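Local coordinates for D7 protein (Aedes aegypti, PDB 3DYE) that sequesters host biogenic amines and leukotrienes in two separate pockets, dampening the vertebrate response to the bite of a feeding female mosquito, at residues S152-C157 against V269-Y274; K160-G165 against A184-H189; E188-V193 against K243-Y248. All blocks are in the same frame, centred on the assembly; numbering follows the deposited sequence.

Contact 1: S152-C157 against V269-Y274; sequences SYFEFC and VRSQIY. With LNR (L-norepinephrine), chain F.
S271, in the last turn of helix 257-271, meets the first turn of helix 153-161 with its hydroxyl. S271 OG accepts the backbone N-H of Y153 at 3.0 Å, with an N-H...O angle of 150°, and also bonds to the carbonyl O of E268 one turn back in its own helix. A serine suits this place because its short hydroxyl can serve both, and a rotation that sets OG between its own backbone N and carbonyl carbon (chi1 82°) brings it to Y153 N. Beside it the backbones come close, the CA of S152 lying 3.7 Å from the CA of Q272.

S152 is the N-cap of helix 153-161. Its OG reaches over its own first turn, where it accepts the N-H of E155 at 3.1 Å in a nearly straight bond (167°). Two serines thus receive N-H groups of the first turn, which have no preceding helical carbonyls to pair with. This part is tight and buried.

Y274 makes a close but partly exposed meeting: its OH comes to the edge of the Y153 ring, 3.3 Å from CD1 and near the ring plane, while E7 of helix 6-20 is the hydrogen-bonding partner of that hydroxyl. The looser, more open side is at Q272. Of its side chain, CB and CG rest on S152; the chain bends at chi2, and its amide NE2 reaches the carbonyl O of K150.

F154 makes little of the contact, but carries it toward the ligand: its CD1 lies 3.5 Å from CAG of norepinephrine, which meets the ring at its edge. A serine-capped helix start docked on the last turn of another helix here borders the amine pocket of a PBP/GOBP-type, all-helical domain.

Contact 2: K160-G165 against A184-H189; sequences KYYPAG and ALFKEH. With LNR (L-norepinephrine), chain F.
Y161, the last residue of helix 153-161, and Y162 just after it press against one side of helix 184-196, and with L185 they bury most of the surface. The Y161 ring covers the backbone of the other helix: the CA of H189 stands over one face, 4.1 Å from the ring centroid and 24° off its normal, a CH-pi contact, while the methylene CG of the adjoining K160 lies over the opposite face. A tyrosine can offer this flat surface and still keep its polar end hydrated, since Y161 OH is 3.0 Å from a water that donates to the carbonyl O of E188.

Y162, the first residue to leave helical geometry, turns its ring inward. Its edge points at the face of the H189 imidazole in a T-shaped pair, with centroids 5.4 Å apart and planes at 83°. Its hydroxyl ends beside F186, at the edge of that ring.

L185 fills the angle between the two tyrosines. With CG anti to the backbone N (chi1 175°), its branches divide: L185 CD1 lies 3.7 Å from CD1 of Y161, near that ring's plane, and CD2 packs 3.6 Å from CE1 of Y162.

Held between the tyrosines, H189 directs NE2 to both catechol oxygens of norepinephrine, 2.8 Å from OAC and, in a weak bond, 2.7 Å from OAB. Its ND1 is buried with no partner, leaving NE2 to bond the ring. The end of helix 153-161 thus packs against the first two turns of helix 184-196, with L172 and I175 of helix 172-175 packing on Y162 and I175 also touching F186.

Contact 3: E188-V193 against K243-Y248; sequences EHTDCV and KSWHYY. With LNR (L-norepinephrine), chain F.
T190 and D191 of helix 184-196 meet S244, W245 and Y248 of helix 243-252 through one apolar and one polar patch. The short helical segments are nearly perpendicular, at 82°, with their axes 7.8 Å apart at closest approach.

The apolar patch centres on the methyl of T190. Anti to the backbone N, T190 CG2 lies against the neighbouring helix, 3.4 Å from CB of Y248 and 3.7 Å from CA of W245. A threonine serves both needs of this buried place: the methyl does the packing, while OG1 turns back to the carbonyl O of F186 one turn earlier in its own helix. W245 gives its backbone and, more distantly, the edge of its indole, whose NE1 is bonded to the carbonyl O of L181.

The polar patch joins S244 to D191. S244 OG donates to D191 OD1 at 3.0 Å, reaching the anti side of the carboxylate from 27° out of its plane. A small residue suits the place, where S244 and D191 have CA atoms 4.9 Å apart. A water accepts the N-H of S244, a backbone group in the first turn of its helix, and lies 2.7 Å from D191 OD1. That oxygen also forms a salt bridge with K195, so several partners gather on one carboxylate atom, and the lysine probably balances its charge.

Both helices also reach the ligand. From the T190 methyl at its base, the Y248 side chain runs on to norepinephrine, where OH lies 3.0 Å from CAE of the catechol ring. Two crossed helices, each giving a side chain to the catechol, form part of the wall of the C-terminal, amine-binding pocket of this odorant-binding-protein-like domain.

Overall arrangement
Of the contacting helices, 153-161 comes first along the chain and serves two contacts: its start belongs to contact 1, its end to contact 2. Contact 2 closes the shortest loop, through helix 172-175 to helix 184-196. Contact 3 begins where contact 2 ends, sharing E188 and H189, and closes a loop through helices 208-217 and 223-233 to helix 243-252. Helix 257-271 follows, and at its end contact 1 closes the widest loop, with both others nested inside. The disulfide C157-C192 joins the segments of contacts 1 and 3, and F186 packs on W245 and Y248. All three contacts border the norepinephrine.

Contact 1: S152-C157 against V269-Y274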
loop_
_atom_site.group_PDB
_atom_site.type_symbol
_atom_site.label_atom_id
_atom_site.label_comp_id
_atom_site.label_asym_id
_atom_site.label_seq_id
_atom_site.Cartn_x
_atom_site.Cartn_y
_atom_site.Cartn_z
ATOM N N SER A 152 -11.267 -3.396 -5.786
ATOM C CA SER A 152 -11.341 -2.629 -4.551
ATOM C C SER A 152 -10.816 -3.471 -3.378
ATOM O O SER A 152 -11.181 -4.640 -3.243
ATOM C CB SER A 152 -12.799 -2.253 -4.306
ATOM O OG SER A 152 -13.048 -2.029 -2.943
ATOM N N TYR A 153 -9.965 -2.898 -2.534
ATOM C CA TYR A 153 -9.519 -3.660 -1.362
ATOM C C TYR A 153 -10.686 -3.990 -0.416
ATOM O O TYR A 153 -10.695 -5.042 0.242
ATOM C CB TYR A 153 -8.373 -2.975 -0.625
ATOM C CG TYR A 153 -7.439 -3.990 -0.004
ATOM C CD1 TYR A 153 -6.213 -4.295 -0.599
ATOM C CD2 TYR A 153 -7.800 -4.671 1.167
ATOM C CE1 TYR A 153 -5.362 -5.251 -0.038
ATOM C CE2 TYR A 153 -6.976 -5.620 1.727
ATOM C CZ TYR A 153 -5.751 -5.912 1.120
ATOM O OH TYR A 153 -4.933 -6.867 1.690
ATOM N N PHE A 154 -11.663 -3.088 -0.350
ATOM C CA PHE A 154 -12.862 -3.309 0.461
ATOM C C PHE A 154 -13.611 -4.531 -0.049
ATOM O O PHE A 154 -14.020 -5.382 0.744
ATOM C CB PHE A 154 -13.782 -2.087 0.423
ATOM C CG PHE A 154 -13.305 -0.932 1.261
ATOM C CD1 PHE A 154 -14.119 -0.410 2.258
ATOM C CD2 PHE A 154 -12.054 -0.355 1.051
ATOM C CE1 PHE A 154 -13.698 0.663 3.030
ATOM C CE2 PHE A 154 -11.619 0.719 1.828
ATOM C CZ PHE A 154 -12.445 1.229 2.818
ATOM N N GLU A 155 -13.778 -4.613 -1.371
ATOM C CA GLU A 155 -14.435 -5.765 -2.000
ATOM C C GLU A 155 -13.700 -7.061 -1.675
ATOM O O GLU A 155 -14.329 -8.083 -1.387
ATOM C CB GLU A 155 -14.508 -5.595 -3.518
ATOM C CG GLU A 155 -15.202 -6.764 -4.215
ATOM C CD GLU A 155 -14.963 -6.773 -5.710
ATOM O OE1 GLU A 155 -15.364 -5.794 -6.379
ATOM O OE2 GLU A 155 -14.384 -7.760 -6.213
ATOM N N PHE A 156 -12.370 -7.010 -1.741
ATOM C CA PHE A 156 -11.541 -8.167 -1.438
ATOM C C PHE A 156 -11.863 -8.702 -0.042
ATOM O O PHE A 156 -12.124 -9.894 0.115
ATOM C CB PHE A 156 -10.035 -7.856 -1.595
ATOM C CG PHE A 156 -9.136 -8.865 -0.912
ATOM C CD1 PHE A 156 -8.980 -10.149 -1.441
ATOM C CD2 PHE A 156 -8.482 -8.548 0.276
ATOM C CE1 PHE A 156 -8.170 -11.091 -0.799
ATOM C CE2 PHE A 156 -7.671 -9.489 0.924
ATOM C CZ PHE A 156 -7.518 -10.760 0.384
ATOM N N CYS A 157 -11.873 -7.816 0.959
ATOM C CA CYS A 157 -12.147 -8.241 2.335
ATOM C C CYS A 157 -13.594 -8.706 2.509
ATOM O O CYS A 157 -13.847 -9.729 3.141
ATOM C CB CYS A 157 -11.831 -7.121 3.319
ATOM S SG CYS A 157 -10.081 -6.667 3.339
ATOM N N VAL A 269 -12.631 4.014 -3.315
ATOM C CA VAL A 269 -12.573 4.269 -4.756
ATOM C C VAL A 269 -11.143 4.167 -5.293
ATOM O O VAL A 269 -10.899 3.516 -6.315
ATOM C CB VAL A 269 -13.206 5.641 -5.120
ATOM C CG1 VAL A 269 -12.944 6.001 -6.581
ATOM C CG2 VAL A 269 -14.721 5.623 -4.824
ATOM N N ARG A 270 -10.199 4.791 -4.591
ATOM C CA ARG A 270 -8.802 4.807 -5.037
ATOM C C ARG A 270 -8.113 3.451 -4.845
ATOM O O ARG A 270 -7.161 3.125 -5.562
ATOM C CB ARG A 270 -8.023 5.947 -4.361
ATOM C CG ARG A 270 -8.547 7.328 -4.761
ATOM C CD ARG A 270 -7.746 8.480 -4.163
ATOM N NE ARG A 270 -8.036 8.646 -2.740
ATOM C CZ ARG A 270 -7.229 8.237 -1.766
ATOM N NH1 ARG A 270 -6.062 7.679 -2.055
ATOM N NH2 ARG A 270 -7.567 8.426 -0.503
ATOM N N SER A 271 -8.604 2.656 -3.895
ATOM C CA SER A 271 -8.059 1.319 -3.658
ATOM C C SER A 271 -8.355 0.377 -4.830
ATOM O O SER A 271 -7.710 -0.667 -4.972
ATOM C CB SER A 271 -8.602 0.723 -2.351
ATOM O OG SER A 271 -9.883 0.136 -2.517
ATOM N N GLN A 272 -9.336 0.745 -5.658
ATOM C CA GLN A 272 -9.735 -0.096 -6.794
ATOM C C GLN A 272 -8.706 -0.067 -7.930
ATOM O O GLN A 272 -8.588 -1.036 -8.677
ATOM C CB GLN A 272 -11.138 0.276 -7.298
ATOM C CG GLN A 272 -11.707 -0.661 -8.378
ATOM C CD GLN A 272 -11.524 -0.131 -9.792
ATOM O OE1 GLN A 272 -11.685 1.063 -10.044
ATOM N NE2 GLN A 272 -11.214 -1.025 -10.729
ATOM N N ILE A 273 -7.976 1.039 -8.062
ATOM C CA ILE A 273 -6.906 1.150 -9.069
ATOM C C ILE A 273 -5.738 1.831 -8.389
ATOM O O ILE A 273 -5.788 3.031 -8.136
ATOM C CB ILE A 273 -7.320 1.983 -10.314
ATOM C CG1 ILE A 273 -8.473 1.315 -11.071
ATOM C CG2 ILE A 273 -6.113 2.175 -11.249
ATOM C CD1 ILE A 273 -9.232 2.248 -12.004
ATOM N N TYR A 274 -4.689 1.067 -8.088
ATOM C CA TYR A 274 -3.561 1.617 -7.322
ATOM C C TYR A 274 -2.892 2.807 -8.032
ATOM O O TYR A 274 -2.439 3.750 -7.377
ATOM C CB TYR A 274 -2.543 0.524 -6.950
ATOM C CG TYR A 274 -2.935 -0.332 -5.756
ATOM C CD1 TYR A 274 -4.257 -0.376 -5.290
ATOM C CD2 TYR A 274 -1.990 -1.133 -5.119
ATOM C CE1 TYR A 274 -4.616 -1.183 -4.203
ATOM C CE2 TYR A 274 -2.333 -1.935 -4.018
ATOM C CZ TYR A 274 -3.650 -1.957 -3.574
ATOM O OH TYR A 274 -3.992 -2.741 -2.502
HETATM O OAC LNR F . -16.557 -3.398 4.334
HETATM C CAJ LNR F . -16.597 -2.146 4.863
HETATM C CAG LNR F . -17.071 -1.071 4.114
HETATM C CAI LNR F . -16.176 -1.904 6.157
HETATM O OAB LNR F . -15.710 -2.904 6.954
HETATM C CAE LNR F . -16.242 -0.607 6.649
HETATM C CAF LNR F . -16.687 0.363 5.920
HETATM C CAK LNR F . -17.089 0.195 4.702
HETATM C CAL LNR F . -17.572 1.390 3.968
HETATM O OAD LNR F . -18.862 1.731 4.472
HETATM C CAH LNR F . -17.643 1.172 2.459
HETATM N NAA LNR F . -17.723 2.453 1.780
#

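Contact 2: K160-G165 against A184-H189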
loop_
_atom_site.group_PDB
_atom_site.type_symbol
_atom_site.label_atom_id
_atom_site.label_comp_id
_atom_site.label_asym_id
_atom_site.label_seq_id
_atom_site.Cartn_x
_atom_site.Cartn_y
_atom_site.Cartn_z
ATOM N N LYS A 160 -14.114 -12.152 1.191
ATOM C CA LYS A 160 -13.421 -13.114 2.019
ATOM C C LYS A 160 -14.247 -13.479 3.262
ATOM O O LYS A 160 -14.336 -14.652 3.630
ATOM C CB LYS A 160 -12.043 -12.558 2.402
ATOM C CG LYS A 160 -11.186 -13.494 3.225
ATOM C CD LYS A 160 -9.795 -12.925 3.451
ATOM C CE LYS A 160 -9.014 -13.841 4.385
ATOM N NZ LYS A 160 -7.625 -13.344 4.596
ATOM N N TYR A 161 -14.866 -12.476 3.886
ATOM C CA TYR A 161 -15.519 -12.679 5.183
ATOM C C TYR A 161 -17.036 -12.760 5.137
ATOM O O TYR A 161 -17.659 -13.357 6.020
ATOM C CB TYR A 161 -15.052 -11.615 6.178
ATOM C CG TYR A 161 -13.581 -11.745 6.478
ATOM C CD1 TYR A 161 -13.119 -12.712 7.369
ATOM C CD2 TYR A 161 -12.648 -10.926 5.847
ATOM C CE1 TYR A 161 -11.763 -12.854 7.636
ATOM C CE2 TYR A 161 -11.286 -11.056 6.107
ATOM C CZ TYR A 161 -10.854 -12.026 7.005
ATOM O OH TYR A 161 -9.513 -12.161 7.266
ATOM N N TYR A 162 -17.621 -12.168 4.102
ATOM C CA TYR A 162 -19.058 -12.225 3.878
ATOM C C TYR A 162 -19.304 -12.658 2.430
ATOM O O TYR A 162 -19.743 -11.857 1.606
ATOM C CB TYR A 162 -19.688 -10.864 4.187
ATOM C CG TYR A 162 -19.368 -10.388 5.584
ATOM C CD1 TYR A 162 -20.214 -10.685 6.653
ATOM C CD2 TYR A 162 -18.204 -9.655 5.842
ATOM C CE1 TYR A 162 -19.916 -10.254 7.941
ATOM C CE2 TYR A 162 -17.897 -9.226 7.131
ATOM C CZ TYR A 162 -18.757 -9.533 8.167
ATOM O OH TYR A 162 -18.458 -9.114 9.436
ATOM N N PRO A 163 -19.011 -13.932 2.119
ATOM C CA PRO A 163 -18.978 -14.404 0.734
ATOM C C PRO A 163 -20.336 -14.375 0.049
ATOM O O PRO A 163 -21.364 -14.649 0.673
ATOM C CB PRO A 163 -18.485 -15.850 0.858
ATOM C CG PRO A 163 -17.948 -15.981 2.243
ATOM C CD PRO A 163 -18.707 -15.016 3.070
ATOM N N ALA A 164 -20.329 -14.035 -1.236
ATOM C CA ALA A 164 -21.535 -14.101 -2.050
ATOM C C ALA A 164 -22.104 -15.521 -2.035
ATOM O O ALA A 164 -21.355 -16.506 -2.038
ATOM C CB ALA A 164 -21.234 -13.643 -3.477
ATOM N N GLY A 165 -23.431 -15.614 -1.991
ATOM C CA GLY A 165 -24.123 -16.901 -1.948
ATOM C C GLY A 165 -24.280 -17.472 -0.547
ATOM O O GLY A 165 -24.987 -18.460 -0.356
ATOM N N ALA A 184 -16.567 -11.574 16.337
ATOM C CA ALA A 184 -15.226 -11.963 15.869
ATOM C C ALA A 184 -15.041 -11.801 14.360
ATOM O O ALA A 184 -14.015 -11.284 13.904
ATOM C CB ALA A 184 -14.898 -13.397 16.296
ATOM N N LEU A 185 -16.035 -12.237 13.590
ATOM C CA LEU A 185 -15.955 -12.164 12.130
ATOM C C LEU A 185 -15.781 -10.721 11.659
ATOM O O LEU A 185 -14.917 -10.429 10.829
ATOM C CB LEU A 185 -17.187 -12.804 11.478
ATOM C CG LEU A 185 -17.310 -12.689 9.953
ATOM C CD1 LEU A 185 -16.200 -13.453 9.254
ATOM C CD2 LEU A 185 -18.668 -13.220 9.537
ATOM N N PHE A 186 -16.581 -9.815 12.214
ATOM C CA PHE A 186 -16.463 -8.406 11.850
ATOM C C PHE A 186 -15.119 -7.811 12.252
ATOM O O PHE A 186 -14.559 -6.998 11.522
ATOM C CB PHE A 186 -17.595 -7.561 12.433
ATOM C CG PHE A 186 -17.560 -6.125 11.978
ATOM C CD1 PHE A 186 -17.873 -5.796 10.665
ATOM C CD2 PHE A 186 -17.212 -5.102 12.866
ATOM C CE1 PHE A 186 -17.842 -4.462 10.229
ATOM C CE2 PHE A 186 -17.184 -3.772 12.453
ATOM C CZ PHE A 186 -17.498 -3.447 11.126
ATOM N N LYS A 187 -14.602 -8.216 13.413
ATOM C CA LYS A 187 -13.296 -7.730 13.857
ATOM C C LYS A 187 -12.192 -8.180 12.892
ATOM O O LYS A 187 -11.277 -7.413 12.588
ATOM C CB LYS A 187 -13.005 -8.175 15.298
ATOM C CG LYS A 187 -13.911 -7.495 16.346
ATOM C CD LYS A 187 -13.622 -7.947 17.778
ATOM C CE LYS A 187 -14.602 -7.297 18.758
ATOM N NZ LYS A 187 -14.373 -7.719 20.180
ATOM N N GLU A 188 -12.305 -9.413 12.400
ATOM C CA GLU A 188 -11.375 -9.964 11.411
ATOM C C GLU A 188 -11.471 -9.218 10.096
ATOM O O GLU A 188 -10.457 -8.889 9.490
ATOM C CB GLU A 188 -11.661 -11.446 11.164
ATOM C CG GLU A 188 -11.387 -12.351 12.360
ATOM C CD GLU A 188 -11.401 -13.827 11.994
ATOM O OE1 GLU A 188 -10.914 -14.164 10.893
ATOM O OE2 GLU A 188 -11.887 -14.647 12.809
ATOM N N HIS A 189 -12.701 -8.972 9.657
ATOM C CA HIS A 189 -12.951 -8.222 8.434
ATOM C C HIS A 189 -12.358 -6.811 8.527
ATOM O O HIS A 189 -11.692 -6.343 7.609
ATOM C CB HIS A 189 -14.454 -8.159 8.155
ATOM C CG HIS A 189 -14.827 -7.161 7.102
ATOM N ND1 HIS A 189 -14.593 -7.373 5.759
ATOM C CD2 HIS A 189 -15.395 -5.937 7.197
ATOM C CE1 HIS A 189 -15.008 -6.326 5.073
ATOM N NE2 HIS A 189 -15.494 -5.436 5.921
HETATM O OAC LNR F . -16.557 -3.398 4.334
HETATM C CAJ LNR F . -16.597 -2.146 4.863
HETATM C CAG LNR F . -17.071 -1.071 4.114
HETATM C CAI LNR F . -16.176 -1.904 6.157
HETATM O OAB LNR F . -15.710 -2.904 6.954
HETATM C CAE LNR F . -16.242 -0.607 6.649
HETATM C CAF LNR F . -16.687 0.363 5.920
HETATM C CAK LNR F . -17.089 0.195 4.702
HETATM C CAL LNR F . -17.572 1.390 3.968
HETATM O OAD LNR F . -18.862 1.731 4.472
HETATM C CAH LNR F . -17.643 1.172 2.459
HETATM N NAA LNR F . -17.723 2.453 1.780
HETATM O O HOH W 1 -7.955 -10.115 8.868
#

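Contact 3: E188-V193 against K243-Y248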
loop_
_atom_site.group_PDB
_atom_site.type_symbol
_atom_site.label_atom_id
_atom_site.label_comp_id
_atom_site.label_asym_id
_atom_site.label_seq_id
_atom_site.Cartn_x
_atom_site.Cartn_y
_atom_site.Cartn_z
ATOM N N GLU A 188 -12.305 -9.413 12.400
ATOM C CA GLU A 188 -11.375 -9.964 11.411
ATOM C C GLU A 188 -11.471 -9.218 10.096
ATOM O O GLU A 188 -10.457 -8.889 9.490
ATOM C CB GLU A 188 -11.661 -11.446 11.164
ATOM C CG GLU A 188 -11.387 -12.351 12.360
ATOM C CD GLU A 188 -11.401 -13.827 11.994
ATOM O OE1 GLU A 188 -10.914 -14.164 10.893
ATOM O OE2 GLU A 188 -11.887 -14.647 12.809
ATOM N N HIS A 189 -12.701 -8.972 9.657
ATOM C CA HIS A 189 -12.951 -8.222 8.434
ATOM C C HIS A 189 -12.358 -6.811 8.527
ATOM O O HIS A 189 -11.692 -6.343 7.609
ATOM C CB HIS A 189 -14.454 -8.159 8.155
ATOM C CG HIS A 189 -14.827 -7.161 7.102
ATOM N ND1 HIS A 189 -14.593 -7.373 5.759
ATOM C CD2 HIS A 189 -15.395 -5.937 7.197
ATOM C CE1 HIS A 189 -15.008 -6.326 5.073
ATOM N NE2 HIS A 189 -15.494 -5.436 5.921
ATOM N N THR A 190 -12.604 -6.144 9.650
ATOM C CA THR A 190 -12.123 -4.786 9.849
ATOM C C THR A 190 -10.592 -4.752 9.904
ATOM O O THR A 190 -9.969 -3.804 9.420
ATOM C CB THR A 190 -12.784 -4.144 11.088
ATOM O OG1 THR A 190 -14.204 -4.120 10.883
ATOM C CG2 THR A 190 -12.300 -2.724 11.285
ATOM N N ASP A 191 -9.995 -5.799 10.462
ATOM C CA ASP A 191 -8.545 -5.967 10.412
ATOM C C ASP A 191 -8.023 -6.045 8.975
ATOM O O ASP A 191 -7.020 -5.406 8.632
ATOM C CB ASP A 191 -8.120 -7.204 11.196
ATOM C CG ASP A 191 -6.621 -7.340 11.271
ATOM O OD1 ASP A 191 -5.982 -6.471 11.897
ATOM O OD2 ASP A 191 -6.086 -8.296 10.677
ATOM N N CYS A 192 -8.718 -6.819 8.145
ATOM C CA CYS A 192 -8.403 -6.953 6.723
ATOM C C CYS A 192 -8.442 -5.598 6.030
ATOM O O CYS A 192 -7.522 -5.250 5.276
ATOM C CB CYS A 192 -9.384 -7.929 6.057
ATOM S SG CYS A 192 -9.137 -8.241 4.283
ATOM N N VAL A 193 -9.501 -4.833 6.277
ATOM C CA VAL A 193 -9.664 -3.543 5.598
ATOM C C VAL A 193 -8.624 -2.541 6.101
ATOM O O VAL A 193 -7.926 -1.913 5.303
ATOM C CB VAL A 193 -11.107 -2.971 5.739
ATOM C CG1 VAL A 193 -11.208 -1.579 5.111
ATOM C CG2 VAL A 193 -12.114 -3.904 5.071
ATOM N N LYS A 243 -7.194 -4.647 17.560
ATOM C CA LYS A 243 -6.675 -3.290 17.404
ATOM C C LYS A 243 -7.283 -2.528 16.228
ATOM O O LYS A 243 -7.702 -1.382 16.390
ATOM C CB LYS A 243 -5.147 -3.270 17.322
ATOM C CG LYS A 243 -4.572 -1.931 17.776
ATOM C CD LYS A 243 -3.077 -1.825 17.589
ATOM C CE LYS A 243 -2.314 -2.530 18.698
ATOM N NZ LYS A 243 -0.857 -2.205 18.604
ATOM N N SER A 244 -7.342 -3.167 15.059
ATOM C CA SER A 244 -7.900 -2.533 13.860
ATOM C C SER A 244 -9.354 -2.153 14.082
ATOM O O SER A 244 -9.764 -1.030 13.793
ATOM C CB SER A 244 -7.785 -3.453 12.641
ATOM O OG SER A 244 -6.447 -3.564 12.180
ATOM N N TRP A 245 -10.131 -3.104 14.590
ATOM C CA TRP A 245 -11.532 -2.859 14.924
ATOM C C TRP A 245 -11.672 -1.717 15.931
ATOM O O TRP A 245 -12.530 -0.854 15.765
ATOM C CB TRP A 245 -12.194 -4.143 15.426
ATOM C CG TRP A 245 -13.600 -3.974 15.915
ATOM C CD1 TRP A 245 -14.737 -3.926 15.160
ATOM C CD2 TRP A 245 -14.015 -3.843 17.277
ATOM N NE1 TRP A 245 -15.836 -3.774 15.969
ATOM C CE2 TRP A 245 -15.422 -3.721 17.274
ATOM C CE3 TRP A 245 -13.334 -3.822 18.503
ATOM C CZ2 TRP A 245 -16.166 -3.577 18.451
ATOM C CZ3 TRP A 245 -14.077 -3.676 19.679
ATOM C CH2 TRP A 245 -15.479 -3.556 19.639
ATOM N N HIS A 246 -10.823 -1.711 16.957
ATOM C CA HIS A 246 -10.818 -0.636 17.950
ATOM C C HIS A 246 -10.773 0.750 17.292
ATOM O O HIS A 246 -11.613 1.591 17.572
ATOM C CB HIS A 246 -9.647 -0.772 18.923
ATOM C CG HIS A 246 -9.500 0.407 19.835
ATOM N ND1 HIS A 246 -10.370 0.653 20.876
ATOM C CD2 HIS A 246 -8.608 1.426 19.843
ATOM C CE1 HIS A 246 -10.012 1.766 21.492
ATOM N NE2 HIS A 246 -8.954 2.261 20.876
ATOM N N TYR A 247 -9.796 0.976 16.418
ATOM C CA TYR A 247 -9.638 2.291 15.793
ATOM C C TYR A 247 -10.733 2.629 14.794
ATOM O O TYR A 247 -11.133 3.793 14.680
ATOM C CB TYR A 247 -8.265 2.428 15.134
ATOM C CG TYR A 247 -7.185 2.576 16.167
ATOM C CD1 TYR A 247 -7.013 3.785 16.848
ATOM C CD2 TYR A 247 -6.361 1.508 16.496
ATOM C CE1 TYR A 247 -6.037 3.932 17.810
ATOM C CE2 TYR A 247 -5.370 1.646 17.460
ATOM C CZ TYR A 247 -5.212 2.859 18.111
ATOM O OH TYR A 247 -4.240 3.007 19.069
ATOM N N TYR A 248 -11.209 1.619 14.074
ATOM C CA TYR A 248 -12.346 1.807 13.179
ATOM C C TYR A 248 -13.580 2.268 13.967
ATOM O O TYR A 248 -14.203 3.280 13.633
ATOM C CB TYR A 248 -12.648 0.517 12.415
ATOM C CG TYR A 248 -13.861 0.622 11.521
ATOM C CD1 TYR A 248 -13.787 1.266 10.291
ATOM C CD2 TYR A 248 -15.090 0.079 11.913
ATOM C CE1 TYR A 248 -14.905 1.366 9.466
ATOM C CE2 TYR A 248 -16.215 0.177 11.099
ATOM C CZ TYR A 248 -16.115 0.822 9.881
ATOM O OH TYR A 248 -17.228 0.915 9.079
HETATM O OAC LNR F . -16.557 -3.398 4.334
HETATM C CAJ LNR F . -16.597 -2.146 4.863
HETATM C CAG LNR F . -17.071 -1.071 4.114
HETATM C CAI LNR F . -16.176 -1.904 6.157
HETATM O OAB LNR F . -15.710 -2.904 6.954
HETATM C CAE LNR F . -16.242 -0.607 6.649
HETATM C CAF LNR F . -16.687 0.363 5.920
HETATM C CAK LNR F . -17.089 0.195 4.702
HETATM C CAL LNR F . -17.572 1.390 3.968
HETATM O OAD LNR F . -18.862 1.731 4.472
HETATM C CAH LNR F . -17.643 1.172 2.459
HETATM N NAA LNR F . -17.723 2.453 1.780
HETATM O O HOH W 2 -5.684 -5.467 14.376
#